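Local coordinates for beta-d-glucoside glucohydrolase (PDB 3ZZ1), which probably hydrolyses terminal, non-reducing beta-D-glucosyl residues with release of beta-D-glucose, as a secreted family 3 glycoside hydrolase of cellulose degradation, at residues L89-E92 with R93-I97; Y185-P188 with F189-V193; A398-T401 with R402-Q406; N658-P661 with G662-G665. One frame throughout, in Å; residues are numbered along the deposited sequence.

How the contacts relate
All four contacts are local, each within one continuous run of chain. Contacts 1 and 2 belong to the N-terminal, TIM-barrel-type domain, on helices 87-103 and 178-194; their centres lie 19 Å apart. Contact 2 is wholly buried, and its aspartate and tryptophan meet arginines of strand 664-672 and the loop after it. Contact 1 is partly buried and pairs a carboxylate with a ring. Contact 3, in the C-terminal domain of family 3, sits near the end of helix 395-404 and turns on serine hydroxyls. Contact 4 is a surface hairpin of the fibronectin type III-like domain. There a beta turn replaces the helix turn, and a glutamine side chain and a water bridge its arms.

Contact 1: residues L89-E92 with R93-I97; sequences LIRE and RGQFI
Glu92 lies over a face of the Phe96 ring, one turn apart on helix 87-103 of the TIM-barrel-type domain. This is the tight part of the contact. Glu92 CG stands over the ring centre in a CH-pi contact, 3.6 Å from the centroid. The carboxylate stacks on the same ring, its plane only 3° from that of the ring. CG anti to the backbone N (chi1 173°) and an extended chain carry the Glu92 carboxylate along the helix to Phe96. Glu92 OE2 is hydrogen-bonded to Asn322 of helix 320-329, and the Phe96 ring meets His319. With an alanine at Phe96, the Glu92 chain would probably lose the ring it lies on, and a gap would open beside His319. The looser part is the partly exposed side with Arg91 and Gln95. There the end of Arg91 is held by Asn146 through NE. The buried Arg93 runs away from residues 89-92 and hydrogen-bonds Thr76 O through NH2. Gly94 N donates to Ile90 O at 3.3 Å. That carbonyl has a second donor: a water that gives a bond to Ile90 O at 2.8 Å and takes one from Arg93 NH1 at 2.9 Å.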
loop_
_atom_site.group_PDB
_atom_site.type_symbol
_atom_site.label_atom_id
_atom_site.label_comp_id
_atom_site.label_asym_id
_atom_site.label_seq_id
_atom_site.Cartn_x
_atom_site.Cartn_y
_atom_site.Cartn_z
ATOM N N LEU A 89 4.445 13.240 -2.560
ATOM C CA LEU A 89 4.557 12.277 -3.657
ATOM C C LEU A 89 3.399 11.285 -3.644
ATOM O O LEU A 89 2.895 10.894 -4.697
ATOM C CB LEU A 89 5.898 11.531 -3.612
ATOM C CG LEU A 89 7.163 12.312 -3.989
ATOM C CD1 LEU A 89 8.385 11.414 -3.922
ATOM C CD2 LEU A 89 7.050 12.958 -5.369
ATOM N N ILE A 90 2.978 10.894 -2.445
ATOM C CA ILE A 90 1.872 9.959 -2.273
ATOM C C ILE A 90 0.552 10.548 -2.770
ATOM O O ILE A 90 -0.184 9.876 -3.493
ATOM C CB ILE A 90 1.767 9.457 -0.812
ATOM C CG1 ILE A 90 2.991 8.603 -0.468
ATOM C CG2 ILE A 90 0.474 8.648 -0.595
ATOM C CD1 ILE A 90 3.292 8.485 1.020
ATOM N N ARG A 91 0.267 11.802 -2.410
ATOM C CA ARG A 91 -0.944 12.475 -2.900
ATOM C C ARG A 91 -0.908 12.648 -4.422
ATOM O O ARG A 91 -1.909 12.400 -5.107
ATOM C CB ARG A 91 -1.161 13.833 -2.227
ATOM C CG ARG A 91 -2.585 14.360 -2.412
ATOM C CD ARG A 91 -2.698 15.874 -2.325
ATOM N NE ARG A 91 -4.067 16.293 -2.652
ATOM C CZ ARG A 91 -4.488 16.672 -3.861
ATOM N NH1 ARG A 91 -3.649 16.716 -4.895
ATOM N NH2 ARG A 91 -5.756 17.016 -4.037
ATOM N N GLU A 92 0.246 13.068 -4.938
ATOM C CA GLU A 92 0.424 13.275 -6.376
ATOM C C GLU A 92 0.169 11.994 -7.171
ATOM O O GLU A 92 -0.496 12.027 -8.215
ATOM C CB GLU A 92 1.823 13.835 -6.682
ATOM C CG GLU A 92 2.136 13.928 -8.163
ATOM C CD GLU A 92 3.510 14.508 -8.428
ATOM O OE1 GLU A 92 3.635 15.748 -8.423
ATOM O OE2 GLU A 92 4.463 13.725 -8.614
ATOM N N ARG A 93 0.703 10.879 -6.673
ATOM C CA ARG A 93 0.459 9.560 -7.257
ATOM C C ARG A 93 -1.046 9.304 -7.398
ATOM O O ARG A 93 -1.514 8.863 -8.450
ATOM C CB ARG A 93 1.126 8.470 -6.411
ATOM C CG ARG A 93 1.051 7.054 -6.983
ATOM C CD ARG A 93 1.852 6.073 -6.113
ATOM N NE ARG A 93 1.568 4.657 -6.390
ATOM C CZ ARG A 93 0.507 3.990 -5.931
ATOM N NH1 ARG A 93 -0.406 4.604 -5.186
ATOM N NH2 ARG A 93 0.344 2.709 -6.232
ATOM N N GLY A 94 -1.795 9.603 -6.342
ATOM C CA GLY A 94 -3.255 9.486 -6.362
ATOM C C GLY A 94 -3.904 10.385 -7.401
ATOM O O GLY A 94 -4.766 9.939 -8.160
ATOM N N GLN A 95 -3.482 11.650 -7.439
ATOM C CA GLN A 95 -3.988 12.621 -8.414
ATOM C C GLN A 95 -3.739 12.172 -9.853
ATOM O O GLN A 95 -4.634 12.241 -10.704
ATOM C CB GLN A 95 -3.362 14.005 -8.182
ATOM C CG GLN A 95 -3.844 15.086 -9.172
ATOM C CD GLN A 95 -3.016 16.363 -9.119
ATOM O OE1 GLN A 95 -2.496 16.823 -10.140
ATOM N NE2 GLN A 95 -2.884 16.935 -7.927
ATOM N N PHE A 96 -2.522 11.709 -10.106
ATOM C CA PHE A 96 -2.110 11.291 -11.440
ATOM C C PHE A 96 -2.872 10.033 -11.872
ATOM O O PHE A 96 -3.328 9.949 -13.013
ATOM C CB PHE A 96 -0.590 11.088 -11.487
ATOM C CG PHE A 96 0.211 12.374 -11.546
ATOM C CD1 PHE A 96 -0.388 13.617 -11.336
ATOM C CD2 PHE A 96 1.578 12.333 -11.796
ATOM C CE1 PHE A 96 0.359 14.799 -11.391
ATOM C CE2 PHE A 96 2.339 13.509 -11.855
ATOM C CZ PHE A 96 1.727 14.744 -11.656
ATOM N N ILE A 97 -3.024 9.077 -10.954
ATOM C CA ILE A 97 -3.868 7.895 -11.182
ATOM C C ILE A 97 -5.306 8.321 -11.484
ATOM O O ILE A 97 -5.913 7.837 -12.437
ATOM C CB ILE A 97 -3.831 6.897 -9.983
ATOM C CG1 ILE A 97 -2.504 6.129 -9.975
ATOM C CG2 ILE A 97 -5.001 5.907 -10.043
ATOM C CD1 ILE A 97 -2.197 5.399 -8.687
HETATM O O HOH W 1 -0.319 7.073 -3.689
#

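Contact 2: residues Y185-P188 with F189-V193; sequences YTWP and FADAV
Trp187 and Asp191 face each other one turn apart on a buried part of helix 178-194 of the TIM-barrel-type domain, kinked at Pro188. Backbone hydrogen bonds come first. Pro188 has no N-H to give to the preceding turn. Across it, Ala190 N bonds Thr186 O at 3.2 Å; Ala192 N bonds Pro188 O at 3.2 Å. Asp191 N reaches Trp187 O only weakly, at 3.4 Å. Aromatic packing forms the second group. The Phe189 ring turns an edge to the Tyr185 carbonyl, with CD2 3.6 Å from Tyr185 O. CG anti to the carbonyl carbon (chi1 -74°) points the ring back along the helix. Phe189 also meets Tyr160 edge-to-face and touches Ala157 of strand 154-160. A serine in place of Phe189 would probably leave Tyr160 without its ring partner and open a gap against that strand. Charge makes the third group. Asp191 forms salt bridges with Arg674 through OD1 and Arg672 through OD2. Arg674 also bonds Trp187 O and makes a cation-pi contact with the indole. Its charge probably eases the approach of Asp191 OD1 to Trp187 O, two acceptors 3.1 Å apart. The indole and carboxylate planes are 33° apart. A water in the plane of the indole joins them, 3.0 Å from Trp187 NE1 and 2.9 Å from Asp191 OD2.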
loop_
_atom_site.group_PDB
_atom_site.type_symbol
_atom_site.label_atom_id
_atom_site.label_comp_id
_atom_site.label_asym_id
_atom_site.label_seq_id
_atom_site.Cartn_x
_atom_site.Cartn_y
_atom_site.Cartn_z
ATOM N N TYR A 185 -5.831 -3.501 12.308
ATOM C CA TYR A 185 -6.272 -3.750 10.935
ATOM C C TYR A 185 -7.316 -2.776 10.389
ATOM O O TYR A 185 -7.224 -2.374 9.230
ATOM C CB TYR A 185 -6.683 -5.214 10.762
ATOM C CG TYR A 185 -5.512 -6.129 11.043
ATOM C CD1 TYR A 185 -4.497 -6.297 10.102
ATOM C CD2 TYR A 185 -5.390 -6.785 12.268
ATOM C CE1 TYR A 185 -3.409 -7.114 10.360
ATOM C CE2 TYR A 185 -4.302 -7.605 12.536
ATOM C CZ TYR A 185 -3.315 -7.762 11.574
ATOM O OH TYR A 185 -2.228 -8.562 11.823
ATOM N N THR A 186 -8.285 -2.391 11.213
ATOM C CA THR A 186 -9.336 -1.462 10.775
ATOM C C THR A 186 -8.815 -0.027 10.707
ATOM O O THR A 186 -9.267 0.755 9.878
ATOM C CB THR A 186 -10.600 -1.539 11.671
ATOM O OG1 THR A 186 -11.047 -2.895 11.752
ATOM C CG2 THR A 186 -11.730 -0.706 11.087
ATOM N N TRP A 187 -7.854 0.298 11.573
ATOM C CA TRP A 187 -7.255 1.639 11.650
ATOM C C TRP A 187 -7.078 2.360 10.296
ATOM O O TRP A 187 -7.562 3.488 10.139
ATOM C CB TRP A 187 -5.926 1.589 12.427
ATOM C CG TRP A 187 -5.202 2.917 12.537
ATOM C CD1 TRP A 187 -4.595 3.610 11.523
ATOM C CD2 TRP A 187 -4.992 3.688 13.728
ATOM N NE1 TRP A 187 -4.035 4.768 12.004
ATOM C CE2 TRP A 187 -4.262 4.844 13.353
ATOM C CE3 TRP A 187 -5.355 3.522 15.072
ATOM C CZ2 TRP A 187 -3.886 5.828 14.277
ATOM C CZ3 TRP A 187 -4.980 4.502 15.993
ATOM C CH2 TRP A 187 -4.248 5.638 15.587
ATOM N N PRO A 188 -6.373 1.732 9.324
ATOM C CA PRO A 188 -6.147 2.435 8.053
ATOM C C PRO A 188 -7.403 2.622 7.194
ATOM O O PRO A 188 -7.435 3.520 6.345
ATOM C CB PRO A 188 -5.133 1.539 7.330
ATOM C CG PRO A 188 -5.297 0.199 7.947
ATOM C CD PRO A 188 -5.606 0.474 9.381
ATOM N N PHE A 189 -8.413 1.783 7.400
ATOM C CA PHE A 189 -9.695 1.951 6.716
ATOM C C PHE A 189 -10.447 3.161 7.264
ATOM O O PHE A 189 -11.180 3.828 6.523
ATOM C CB PHE A 189 -10.538 0.680 6.807
ATOM C CG PHE A 189 -10.046 -0.431 5.925
ATOM C CD1 PHE A 189 -10.481 -0.534 4.610
ATOM C CD2 PHE A 189 -9.134 -1.375 6.406
ATOM C CE1 PHE A 189 -10.025 -1.561 3.788
ATOM C CE2 PHE A 189 -8.672 -2.399 5.592
ATOM C CZ PHE A 189 -9.123 -2.494 4.279
ATOM N N ALA A 190 -10.246 3.461 8.547
ATOM C CA ALA A 190 -10.806 4.677 9.146
ATOM C C ALA A 190 -10.225 5.940 8.504
ATOM O O ALA A 190 -10.954 6.887 8.226
ATOM C CB ALA A 190 -10.603 4.695 10.652
ATOM N N ASP A 191 -8.918 5.942 8.259
ATOM C CA ASP A 191 -8.288 7.020 7.506
ATOM C C ASP A 191 -8.939 7.166 6.133
ATOM O O ASP A 191 -9.245 8.280 5.710
ATOM C CB ASP A 191 -6.782 6.775 7.334
ATOM C CG ASP A 191 -6.001 6.973 8.616
ATOM O OD1 ASP A 191 -6.115 6.105 9.504
ATOM O OD2 ASP A 191 -5.258 7.981 8.733
ATOM N N ALA A 192 -9.145 6.038 5.447
ATOM C CA ALA A 192 -9.767 6.032 4.114
ATOM C C ALA A 192 -11.163 6.633 4.148
ATOM O O ALA A 192 -11.499 7.475 3.318
ATOM C CB ALA A 192 -9.809 4.617 3.531
ATOM N N VAL A 193 -11.960 6.205 5.126
ATOM C CA VAL A 193 -13.318 6.709 5.317
ATOM C C VAL A 193 -13.283 8.207 5.608
ATOM O O VAL A 193 -14.010 8.977 4.984
ATOM C CB VAL A 193 -14.061 5.948 6.456
ATOM C CG1 VAL A 193 -15.423 6.564 6.739
ATOM C CG2 VAL A 193 -14.209 4.470 6.107
HETATM O O HOH W 2 -3.060 7.000 10.317
#

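Contact 3: residues A398-T401 with R402-Q406; sequences AINT and RASSQ
Ser404 folds back onto the Asn400 carbonyl one turn earlier on helix 395-404, near the helix's C-terminal end. Its OG lies beside its own backbone N, anti to the carbonyl carbon (chi1 -60°). That rotation brings Ser404 OG to 2.7 Å from Asn400 O, to which it donates. Ser404 N bonds Asn400 O as well, at 2.9 Å. The two donors arrive from opposite faces of the carbonyl plane, so the oxygen is gripped on both. The end of the Asn400 side chain swings nearer to Ser404, and Asn400 OD1 comes to 3.2 Å from Ser404 OG. The Asn400 side chain also touches Val410 of strand 409-413.

Ser405 repeats the backward turn with a different rotation. Its OG sits between the backbone N and the carbonyl carbon, at chi1 80°, and donates to Arg402 O at 2.7 Å. Ser405 N gives a more bent bond to Thr401 O, with an N-H...O angle of 140°. Thr401 OG1 is turned back to the carbonyl of Asp397. Arg402 is held from outside the helix: its NH1 forms a salt bridge with Asp521. Ile399 and Ala403 occupy the buried side, Ile399 on Val515 and Leu518 of helix 510-518, Ala403 on Val410.

The Ser404 hydroxyl thus adds a second bond to a carbonyl that already has its backbone donor; Ser405 OG supplies one to Arg402 O. In this partly exposed region, the Thr401, Ser404 and Ser405 hydroxyls bond nearby backbone carbonyls, while Arg402 pairs with Asp521 and Ile399 and Ala403 face the domain.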
loop_
_atom_site.group_PDB
_atom_site.type_symbol
_atom_site.label_atom_id
_atom_site.label_comp_id
_atom_site.label_asym_id
_atom_site.label_seq_id
_atom_site.Cartn_x
_atom_site.Cartn_y
_atom_site.Cartn_z
ATOM N N ALA A 398 20.231 2.002 -18.617
ATOM C CA ALA A 398 20.459 3.278 -17.943
ATOM C C ALA A 398 21.881 3.397 -17.395
ATOM O O ALA A 398 22.508 4.458 -17.509
ATOM C CB ALA A 398 19.439 3.487 -16.838
ATOM N N ILE A 399 22.387 2.317 -16.800
ATOM C CA ILE A 399 23.752 2.309 -16.261
ATOM C C ILE A 399 24.787 2.447 -17.383
ATOM O O ILE A 399 25.755 3.206 -17.249
ATOM C CB ILE A 399 24.022 1.070 -15.363
ATOM C CG1 ILE A 399 23.369 1.273 -13.989
ATOM C CG2 ILE A 399 25.532 0.805 -15.205
ATOM C CD1 ILE A 399 23.228 0.007 -13.156
ATOM N N ASN A 400 24.557 1.735 -18.485
ATOM C CA ASN A 400 25.434 1.775 -19.655
ATOM C C ASN A 400 25.542 3.177 -20.268
ATOM O O ASN A 400 26.640 3.634 -20.572
ATOM C CB ASN A 400 24.976 0.752 -20.704
ATOM C CG ASN A 400 25.972 0.581 -21.846
ATOM O OD1 ASN A 400 27.184 0.698 -21.660
ATOM N ND2 ASN A 400 25.457 0.289 -23.039
ATOM N N THR A 401 24.404 3.854 -20.429
ATOM C CA THR A 401 24.377 5.229 -20.949
ATOM C C THR A 401 25.148 6.208 -20.057
ATOM O O THR A 401 25.934 7.018 -20.560
ATOM C CB THR A 401 22.933 5.732 -21.157
ATOM O OG1 THR A 401 22.297 4.935 -22.161
ATOM C CG2 THR A 401 22.905 7.201 -21.597
ATOM N N ARG A 402 24.931 6.133 -18.745
ATOM C CA ARG A 402 25.570 7.068 -17.814
ATOM C C ARG A 402 27.072 6.826 -17.711
ATOM O O ARG A 402 27.857 7.772 -17.672
ATOM C CB ARG A 402 24.909 7.015 -16.427
ATOM C CG ARG A 402 25.506 7.973 -15.381
ATOM C CD ARG A 402 25.367 9.446 -15.782
ATOM N NE ARG A 402 25.929 10.364 -14.785
ATOM C CZ ARG A 402 25.214 11.005 -13.861
ATOM N NH1 ARG A 402 23.898 10.835 -13.788
ATOM N NH2 ARG A 402 25.815 11.821 -13.007
ATOM N N ALA A 403 27.462 5.557 -17.673
ATOM C CA ALA A 403 28.866 5.184 -17.552
ATOM C C ALA A 403 29.660 5.473 -18.831
ATOM O O ALA A 403 30.789 5.962 -18.759
ATOM C CB ALA A 403 28.996 3.724 -17.148
ATOM N N SER A 404 29.069 5.178 -19.990
ATOM C CA SER A 404 29.701 5.453 -21.286
ATOM C C SER A 404 29.948 6.945 -21.497
ATOM O O SER A 404 30.919 7.333 -22.156
ATOM C CB SER A 404 28.853 4.908 -22.442
ATOM O OG SER A 404 28.668 3.507 -22.340
ATOM N N SER A 405 29.070 7.773 -20.928
ATOM C CA SER A 405 29.169 9.229 -21.047
ATOM C C SER A 405 30.360 9.816 -20.282
ATOM O O SER A 405 30.717 10.973 -20.495
ATOM C CB SER A 405 27.869 9.897 -20.584
ATOM O OG SER A 405 27.819 9.988 -19.171
ATOM N N GLN A 406 30.960 9.026 -19.392
ATOM C CA GLN A 406 32.133 9.469 -18.627
ATOM C C GLN A 406 33.396 8.652 -18.931
ATOM O O GLN A 406 34.430 8.816 -18.267
ATOM C CB GLN A 406 31.833 9.484 -17.122
ATOM C CG GLN A 406 31.512 8.117 -16.525
ATOM C CD GLN A 406 31.236 8.158 -15.026
ATOM O OE1 GLN A 406 30.970 9.218 -14.451
ATOM N NE2 GLN A 406 31.289 6.988 -14.387
#

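Contact 4: residues N658-P661 with G662-G665; sequences NLTP and GQSG
Gln663 reaches back across the hairpin and takes hold of Thr660 with its side-chain oxygen. The hairpin joins strands 650-659 and 664-672 of the fibronectin type III-like domain. A type II beta turn from Thr660 to Gln663 makes the bend, closed by Gln663 N bonding Thr660 O at 3.0 Å. Gly662 stands at the third position of the turn with phi 81°, a value that favours glycine.

Gln663 is the residue most buried by the contact. With CG anti to the backbone N (chi1 -168°) and the chain extended, its amide lies alongside the other arm. Gln663 OE1 accepts from Thr660 N at 2.9 Å in a nearly straight bond, N-H...O angle 166°. It also accepts from Thr660 OG1 at 3.2 Å. The two donors come from opposite faces of the amide plane. At the other end of the amide, a water accepts from Gln663 NE2 at 3.2 Å and donates to Asn658 O at 3.1 Å.

Leu659 comes second. Its CD2 packs on the aliphatic part of Gln663, 3.8 Å from Gln663 CG, and also lies against the backbone, 3.7 Å from Gly665 N. It is the buried residue here and touches Ile621 of strand 613-623. Outside the hairpin, Asn623 bonds the backbone of both Gly662 and Gln663, and its ND2 reaches Leu659 O.

The chemistry is mainly polar, with an apolar touch between Leu659 CD2 and Gln663 CG. The glutamine OE1 accepts from the backbone N-H and the hydroxyl of Thr660, and with water the amide bridges the two arms of a solvent-exposed turn.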
loop_
_atom_site.group_PDB
_atom_site.type_symbol
_atom_site.label_atom_id
_atom_site.label_comp_id
_atom_site.label_asym_id
_atom_site.label_seq_id
_atom_site.Cartn_x
_atom_site.Cartn_y
_atom_site.Cartn_z
ATOM N N ASN A 658 14.251 17.985 2.816
ATOM C CA ASN A 658 15.450 18.092 1.993
ATOM C C ASN A 658 16.331 19.197 2.558
ATOM O O ASN A 658 15.865 20.316 2.801
ATOM C CB ASN A 658 15.103 18.367 0.527
ATOM C CG ASN A 658 16.319 18.313 -0.383
ATOM O OD1 ASN A 658 17.038 19.304 -0.558
ATOM N ND2 ASN A 658 16.545 17.157 -0.987
ATOM N N LEU A 659 17.594 18.870 2.799
ATOM C CA LEU A 659 18.521 19.823 3.380
ATOM C C LEU A 659 19.859 19.794 2.646
ATOM O O LEU A 659 20.460 18.737 2.477
ATOM C CB LEU A 659 18.728 19.536 4.876
ATOM C CG LEU A 659 17.526 19.506 5.833
ATOM C CD1 LEU A 659 17.862 18.648 7.039
ATOM C CD2 LEU A 659 17.089 20.902 6.272
ATOM N N THR A 660 20.309 20.963 2.198
ATOM C CA THR A 660 21.678 21.135 1.718
ATOM C C THR A 660 22.625 21.170 2.934
ATOM O O THR A 660 22.157 21.313 4.071
ATOM C CB THR A 660 21.815 22.418 0.865
ATOM O OG1 THR A 660 21.400 23.562 1.627
ATOM C CG2 THR A 660 20.962 22.308 -0.404
ATOM N N PRO A 661 23.949 21.017 2.718
ATOM C CA PRO A 661 24.858 21.108 3.869
ATOM C C PRO A 661 24.698 22.404 4.686
ATOM O O PRO A 661 24.662 23.495 4.126
ATOM C CB PRO A 661 26.242 21.035 3.217
ATOM C CG PRO A 661 26.011 20.187 2.007
ATOM C CD PRO A 661 24.663 20.609 1.492
ATOM N N GLY A 662 24.577 22.263 6.004
ATOM C CA GLY A 662 24.425 23.409 6.902
ATOM C C GLY A 662 23.012 23.966 6.991
ATOM O O GLY A 662 22.756 24.900 7.754
ATOM N N GLN A 663 22.094 23.408 6.202
ATOM C CA GLN A 663 20.697 23.827 6.238
ATOM C C GLN A 663 19.995 23.193 7.428
ATOM O O GLN A 663 20.217 22.024 7.736
ATOM C CB GLN A 663 19.967 23.459 4.941
ATOM C CG GLN A 663 18.586 24.115 4.788
ATOM C CD GLN A 663 17.840 23.692 3.522
ATOM O OE1 GLN A 663 18.424 23.123 2.596
ATOM N NE2 GLN A 663 16.542 23.976 3.479
ATOM N N SER A 664 19.152 23.981 8.089
ATOM C CA SER A 664 18.320 23.504 9.182
ATOM C C SER A 664 16.845 23.632 8.797
ATOM O O SER A 664 16.465 24.542 8.057
ATOM C CB SER A 664 18.617 24.303 10.453
ATOM O OG SER A 664 17.964 23.735 11.573
ATOM N N GLY A 665 16.023 22.708 9.285
ATOM C CA GLY A 665 14.593 22.721 8.996
ATOM C C GLY A 665 13.736 22.188 10.131
ATOM O O GLY A 665 14.212 21.442 10.993
HETATM O O HOH W 3 14.454 22.724 1.429
HETATM O O HOH W 4 16.908 22.121 0.317
#